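Local coordinates for protein-glutamine gamma-glutamyltransferase 2 (Pagrus major, PDB 1G0D), which probably catalyses the calcium-dependent formation of isopeptide cross-links between protein glutamines and lysines, or joins small amines to glutamine side chains, at residues V513-L518 with S554-I559; A480-G485 with A578-S583. One frame throughout, in Å; residues are numbered along the deposited sequence.

How the contacts relate
Contacts 1 and 2 meet along neighbouring strands of one sheet, 558-566 and 573-581, through 554-559 and 578-583, with centres about 11 Å apart. Two backbone bonds tie them together: I559 O accepts from I580 N at 2.8 Å, and H557 O from L582 N at 2.9 Å. The H557 ring also meets that of F484. Contact 1 carries Y515, whose side chain comes within about 3 Å of that of the catalytic C272. Contact 2 brings together two pieces of the probable GTP site, 480-482 and 578-581. The side chains of P581 and Y515 are about 9 Å apart, which places the probable GTP site close to the active-site tyrosine.

Contact 1. Residues V513-L518 with S554-I559; sequences VTYNSL and SEHHLI
V513 N donates to L558 O (3.1 Å, 149° at the hydrogen), the one backbone hydrogen bond between 513-518 and 554-559. Away from it the chains part into two type I turns, T514 to S517 and S554 to H557. The first turn is closed by S517 N on T514 O and strengthened by T514 OG1, which accepts from L518 N at 2.9 Å.

L558 fills the angle between the strand end and this turn. Its CG lies anti to the carbonyl carbon (chi1 -74°), which sends CD1 across to the T514-Y515 peptide, 3.5 Å from Y515 N and 3.8 Å from T514 C. Nearer its root, L558 CB meets V513 CG1 at 3.8 Å, the two side chains meeting at a slant. Beyond L558, Y515 and H556 run alongside each other in the same direction. The methylene does the touching there: Y515 CB sits in the plane of the imidazole, at its edge, 3.9 Å from H556 CD2.

Y515, important for catalysis, reaches into the active site, where its OH and C272 N are joined by a weak hydrogen bond. Its ring stacks on F331 and meets W273 edge-to-face, which probably restricts its rotation. A tyrosine lodged over the catalytic cysteine is consistent with the closed, inactive form described for transglutaminases.

The contact thus joins the end of strand 502-513 to the start of its sheet neighbour 558-566. V513 and L558 rest on N579 and P581 of strand 573-581, while L558 also touches N330 of the catalytic-domain strand 329-339.

Contact 2. Residues A480-G485 with A578-S583; sequences AQPVFG and ANIPLS
P482 pushes its ring into a hollow between I580 and L582, crossing both side chains at about a right angle. The CG corner is the bump: it lies 3.7 Å from I580 CG2 and 3.3 Å from L582 CD1, a tight fit. CD rests on the same I580 methyl, and CB on L582 CD1, so three ring carbons share the hollow.

Beside this apolar plug, P482 O is gripped twice by S583. S583 N donates in the carbonyl plane at 3.0 Å, nearly straight at 164°, while S583 OG comes in above the plane at 3.1 Å. S583 O in turn receives F484 N at 2.7 Å, so the backbone of S583 is bonded on both sides of V483.

V483 turns its CB away from the strand, yet its two methyls lie along one side of the serine, CG2 3.5 Å from S583 OG and CG1 about as close to S583 O. With an alanine at S583, OG is gone; P482 O would probably be left with S583 N as its one donor here, and a gap is likely beside V483 CG2.

At F484 the CB fills the angle beside S583 O and L582 CB, and the ring, with CG anti to the backbone N (chi1 -178°), swings away; L582 CD2 faces its edge.

Q481 and P482, with I580 and P581, belong to the probable GTP site, so the contact brings together two parts of it. The loop between strands 473-479 and 488-496 is thereby fixed to the end of strand 573-581. F488 of strand 488-496 packs on P482 and L582, V490 touches I580, and the F484 ring meets H557, which precedes strand 558-566, and stacks edge-to-face with Y546 of helix 546-549.

Contact 1. Residues V513-L518 with S554-I559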
loop_
_atom_site.group_PDB
_atom_site.type_symbol
_atom_site.label_atom_id
_atom_site.label_comp_id
_atom_site.label_asym_id
_atom_site.label_seq_id
_atom_site.Cartn_x
_atom_site.Cartn_y
_atom_site.Cartn_z
ATOM N N VAL A 513 -6.594 -19.139 12.405
ATOM C CA VAL A 513 -7.169 -17.815 12.133
ATOM C C VAL A 513 -6.650 -17.221 10.799
ATOM O O VAL A 513 -5.707 -17.768 10.173
ATOM C CB VAL A 513 -6.778 -16.896 13.305
ATOM C CG1 VAL A 513 -5.807 -15.865 12.846
ATOM C CG2 VAL A 513 -7.987 -16.280 13.947
ATOM N N THR A 514 -7.281 -16.137 10.345
ATOM C CA THR A 514 -6.823 -15.449 9.125
ATOM C C THR A 514 -6.349 -14.089 9.601
ATOM O O THR A 514 -6.743 -13.642 10.694
ATOM C CB THR A 514 -7.920 -15.202 8.071
ATOM O OG1 THR A 514 -8.887 -14.281 8.580
ATOM C CG2 THR A 514 -8.585 -16.484 7.682
ATOM N N TYR A 515 -5.513 -13.409 8.817
ATOM C CA TYR A 515 -5.043 -12.116 9.296
ATOM C C TYR A 515 -6.222 -11.212 9.596
ATOM O O TYR A 515 -6.185 -10.506 10.595
ATOM C CB TYR A 515 -4.049 -11.454 8.326
ATOM C CG TYR A 515 -4.626 -10.470 7.351
ATOM C CD1 TYR A 515 -5.101 -10.890 6.111
ATOM C CD2 TYR A 515 -4.630 -9.107 7.624
ATOM C CE1 TYR A 515 -5.560 -9.972 5.150
ATOM C CE2 TYR A 515 -5.097 -8.159 6.654
ATOM C CZ TYR A 515 -5.556 -8.613 5.424
ATOM O OH TYR A 515 -6.004 -7.727 4.467
ATOM N N ASN A 516 -7.283 -11.243 8.784
ATOM C CA ASN A 516 -8.417 -10.380 9.104
ATOM C C ASN A 516 -9.351 -10.938 10.155
ATOM O O ASN A 516 -10.546 -10.672 10.149
ATOM C CB ASN A 516 -9.230 -9.924 7.876
ATOM C CG ASN A 516 -9.642 -11.031 6.964
ATOM O OD1 ASN A 516 -10.723 -10.977 6.405
ATOM N ND2 ASN A 516 -8.802 -12.001 6.763
ATOM N N SER A 517 -8.783 -11.693 11.086
ATOM C CA SER A 517 -9.544 -12.260 12.183
ATOM C C SER A 517 -10.746 -13.164 11.853
ATOM O O SER A 517 -11.750 -13.158 12.561
ATOM C CB SER A 517 -9.977 -11.112 13.087
ATOM O OG SER A 517 -8.883 -10.702 13.876
ATOM N N LEU A 518 -10.651 -13.949 10.796
ATOM C CA LEU A 518 -11.728 -14.853 10.452
ATOM C C LEU A 518 -11.381 -16.174 11.097
ATOM O O LEU A 518 -10.465 -16.856 10.664
ATOM C CB LEU A 518 -11.798 -15.047 8.948
ATOM C CG LEU A 518 -13.046 -14.742 8.129
ATOM C CD1 LEU A 518 -13.838 -13.650 8.741
ATOM C CD2 LEU A 518 -12.635 -14.351 6.755
ATOM N N SER A 554 -4.487 -21.434 7.132
ATOM C CA SER A 554 -4.542 -20.865 5.752
ATOM C C SER A 554 -3.148 -20.518 5.186
ATOM O O SER A 554 -2.116 -20.844 5.781
ATOM C CB SER A 554 -5.349 -19.558 5.766
ATOM O OG SER A 554 -6.583 -19.681 5.105
ATOM N N GLU A 555 -3.136 -19.794 4.061
ATOM C CA GLU A 555 -1.899 -19.388 3.395
ATOM C C GLU A 555 -0.950 -18.613 4.305
ATOM O O GLU A 555 0.255 -18.592 4.060
ATOM C CB GLU A 555 -2.226 -18.523 2.195
ATOM C CG GLU A 555 -2.903 -17.240 2.595
ATOM C CD GLU A 555 -4.373 -17.211 2.235
ATOM O OE1 GLU A 555 -4.956 -16.104 2.294
ATOM O OE2 GLU A 555 -4.939 -18.282 1.896
ATOM N N HIS A 556 -1.485 -17.973 5.342
ATOM C CA HIS A 556 -0.637 -17.214 6.254
ATOM C C HIS A 556 -0.191 -18.076 7.425
ATOM O O HIS A 556 0.604 -17.644 8.243
ATOM C CB HIS A 556 -1.346 -15.934 6.764
ATOM C CG HIS A 556 -1.313 -14.774 5.792
ATOM N ND1 HIS A 556 -0.703 -14.839 4.558
ATOM C CD2 HIS A 556 -1.861 -13.535 5.867
ATOM C CE1 HIS A 556 -0.875 -13.697 3.912
ATOM N NE2 HIS A 556 -1.575 -12.890 4.684
ATOM N N HIS A 557 -0.704 -19.293 7.522
ATOM C CA HIS A 557 -0.284 -20.184 8.612
ATOM C C HIS A 557 -0.353 -19.557 10.016
ATOM O O HIS A 557 0.638 -19.571 10.762
ATOM C CB HIS A 557 1.155 -20.673 8.358
ATOM C CG HIS A 557 1.485 -20.867 6.912
ATOM N ND1 HIS A 557 1.335 -22.078 6.271
ATOM C CD2 HIS A 557 1.911 -19.997 5.970
ATOM C CE1 HIS A 557 1.653 -21.946 4.997
ATOM N NE2 HIS A 557 2.007 -20.690 4.789
ATOM N N LEU A 558 -1.531 -19.046 10.387
ATOM C CA LEU A 558 -1.735 -18.396 11.685
ATOM C C LEU A 558 -2.539 -19.175 12.747
ATOM O O LEU A 558 -3.591 -19.758 12.470
ATOM C CB LEU A 558 -2.430 -17.064 11.463
ATOM C CG LEU A 558 -1.681 -15.876 10.897
ATOM C CD1 LEU A 558 -2.741 -14.937 10.328
ATOM C CD2 LEU A 558 -0.814 -15.186 11.987
ATOM N N ILE A 559 -2.065 -19.139 13.983
ATOM C CA ILE A 559 -2.747 -19.815 15.061
ATOM C C ILE A 559 -2.951 -18.844 16.209
ATOM O O ILE A 559 -1.995 -18.382 16.831
ATOM C CB ILE A 559 -1.928 -21.051 15.533
ATOM C CG1 ILE A 559 -2.072 -22.180 14.496
ATOM C CG2 ILE A 559 -2.410 -21.523 16.912
ATOM C CD1 ILE A 559 -1.059 -23.265 14.632
#

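Contact 2. Residues A480-G485 with A578-S583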
loop_
_atom_site.group_PDB
_atom_site.type_symbol
_atom_site.label_atom_id
_atom_site.label_comp_id
_atom_site.label_asym_id
_atom_site.label_seq_id
_atom_site.Cartn_x
_atom_site.Cartn_y
_atom_site.Cartn_z
ATOM N N ALA A 480 8.540 -20.199 20.505
ATOM C CA ALA A 480 9.858 -20.138 19.845
ATOM C C ALA A 480 9.821 -19.876 18.339
ATOM O O ALA A 480 10.730 -20.313 17.628
ATOM C CB ALA A 480 10.623 -21.442 20.086
ATOM N N GLN A 481 8.792 -19.173 17.863
ATOM C CA GLN A 481 8.616 -18.875 16.437
ATOM C C GLN A 481 8.734 -20.138 15.605
ATOM O O GLN A 481 9.728 -20.333 14.915
ATOM C CB GLN A 481 9.658 -17.879 15.963
ATOM C CG GLN A 481 9.550 -16.550 16.632
ATOM C CD GLN A 481 10.830 -15.770 16.522
ATOM O OE1 GLN A 481 11.689 -15.833 17.413
ATOM N NE2 GLN A 481 10.978 -15.029 15.420
ATOM N N PRO A 482 7.696 -20.993 15.628
ATOM C CA PRO A 482 7.681 -22.258 14.880
ATOM C C PRO A 482 7.702 -22.131 13.387
ATOM O O PRO A 482 7.232 -21.129 12.841
ATOM C CB PRO A 482 6.381 -22.902 15.317
ATOM C CG PRO A 482 5.506 -21.726 15.624
ATOM C CD PRO A 482 6.424 -20.788 16.346
ATOM N N VAL A 483 8.231 -23.161 12.728
ATOM C CA VAL A 483 8.251 -23.198 11.280
ATOM C C VAL A 483 7.104 -24.068 10.779
ATOM O O VAL A 483 6.900 -25.147 11.292
ATOM C CB VAL A 483 9.535 -23.822 10.770
ATOM C CG1 VAL A 483 9.513 -23.882 9.223
ATOM C CG2 VAL A 483 10.707 -23.032 11.288
ATOM N N PHE A 484 6.350 -23.609 9.792
ATOM C CA PHE A 484 5.261 -24.414 9.260
ATOM C C PHE A 484 5.810 -25.790 8.913
ATOM O O PHE A 484 6.885 -25.896 8.306
ATOM C CB PHE A 484 4.684 -23.789 7.995
ATOM C CG PHE A 484 3.532 -24.551 7.431
ATOM C CD1 PHE A 484 2.394 -24.762 8.197
ATOM C CD2 PHE A 484 3.585 -25.081 6.142
ATOM C CE1 PHE A 484 1.313 -25.491 7.684
ATOM C CE2 PHE A 484 2.508 -25.813 5.620
ATOM C CZ PHE A 484 1.372 -26.019 6.397
ATOM N N GLY A 485 5.054 -26.825 9.294
ATOM C CA GLY A 485 5.449 -28.205 9.063
ATOM C C GLY A 485 5.782 -28.923 10.372
ATOM O O GLY A 485 5.742 -30.148 10.438
ATOM N N ALA A 578 -2.557 -14.403 21.737
ATOM C CA ALA A 578 -1.319 -14.386 20.985
ATOM C C ALA A 578 -1.596 -14.971 19.621
ATOM O O ALA A 578 -2.340 -15.938 19.507
ATOM C CB ALA A 578 -0.269 -15.215 21.694
ATOM N N ASN A 579 -1.039 -14.371 18.581
ATOM C CA ASN A 579 -1.229 -14.909 17.242
ATOM C C ASN A 579 0.100 -15.415 16.816
ATOM O O ASN A 579 1.070 -14.660 16.791
ATOM C CB ASN A 579 -1.675 -13.841 16.274
ATOM C CG ASN A 579 -3.127 -13.557 16.396
ATOM O OD1 ASN A 579 -3.937 -14.151 15.692
ATOM N ND2 ASN A 579 -3.480 -12.652 17.301
ATOM N N ILE A 580 0.152 -16.697 16.485
ATOM C CA ILE A 580 1.402 -17.276 16.088
ATOM C C ILE A 580 1.527 -17.470 14.595
ATOM O O ILE A 580 0.790 -18.232 14.001
ATOM C CB ILE A 580 1.617 -18.622 16.774
ATOM C CG1 ILE A 580 1.352 -18.477 18.268
ATOM C CG2 ILE A 580 3.045 -19.101 16.560
ATOM C CD1 ILE A 580 1.619 -19.732 19.084
ATOM N N PRO A 581 2.416 -16.705 13.949
ATOM C CA PRO A 581 2.600 -16.878 12.514
ATOM C C PRO A 581 3.694 -17.970 12.277
ATOM O O PRO A 581 4.872 -17.788 12.615
ATOM C CB PRO A 581 3.012 -15.480 12.052
ATOM C CG PRO A 581 3.460 -14.758 13.280
ATOM C CD PRO A 581 3.231 -15.600 14.471
ATOM N N LEU A 582 3.292 -19.116 11.736
ATOM C CA LEU A 582 4.234 -20.200 11.487
ATOM C C LEU A 582 4.995 -19.856 10.197
ATOM O O LEU A 582 4.369 -19.591 9.166
ATOM C CB LEU A 582 3.476 -21.532 11.347
ATOM C CG LEU A 582 3.050 -22.379 12.558
ATOM C CD1 LEU A 582 2.826 -21.545 13.741
ATOM C CD2 LEU A 582 1.776 -23.077 12.255
ATOM N N SER A 583 6.335 -19.882 10.252
ATOM C CA SER A 583 7.185 -19.505 9.107
ATOM C C SER A 583 7.308 -20.445 7.925
ATOM O O SER A 583 7.147 -21.642 8.072
ATOM C CB SER A 583 8.616 -19.164 9.577
ATOM O OG SER A 583 9.108 -19.983 10.625
#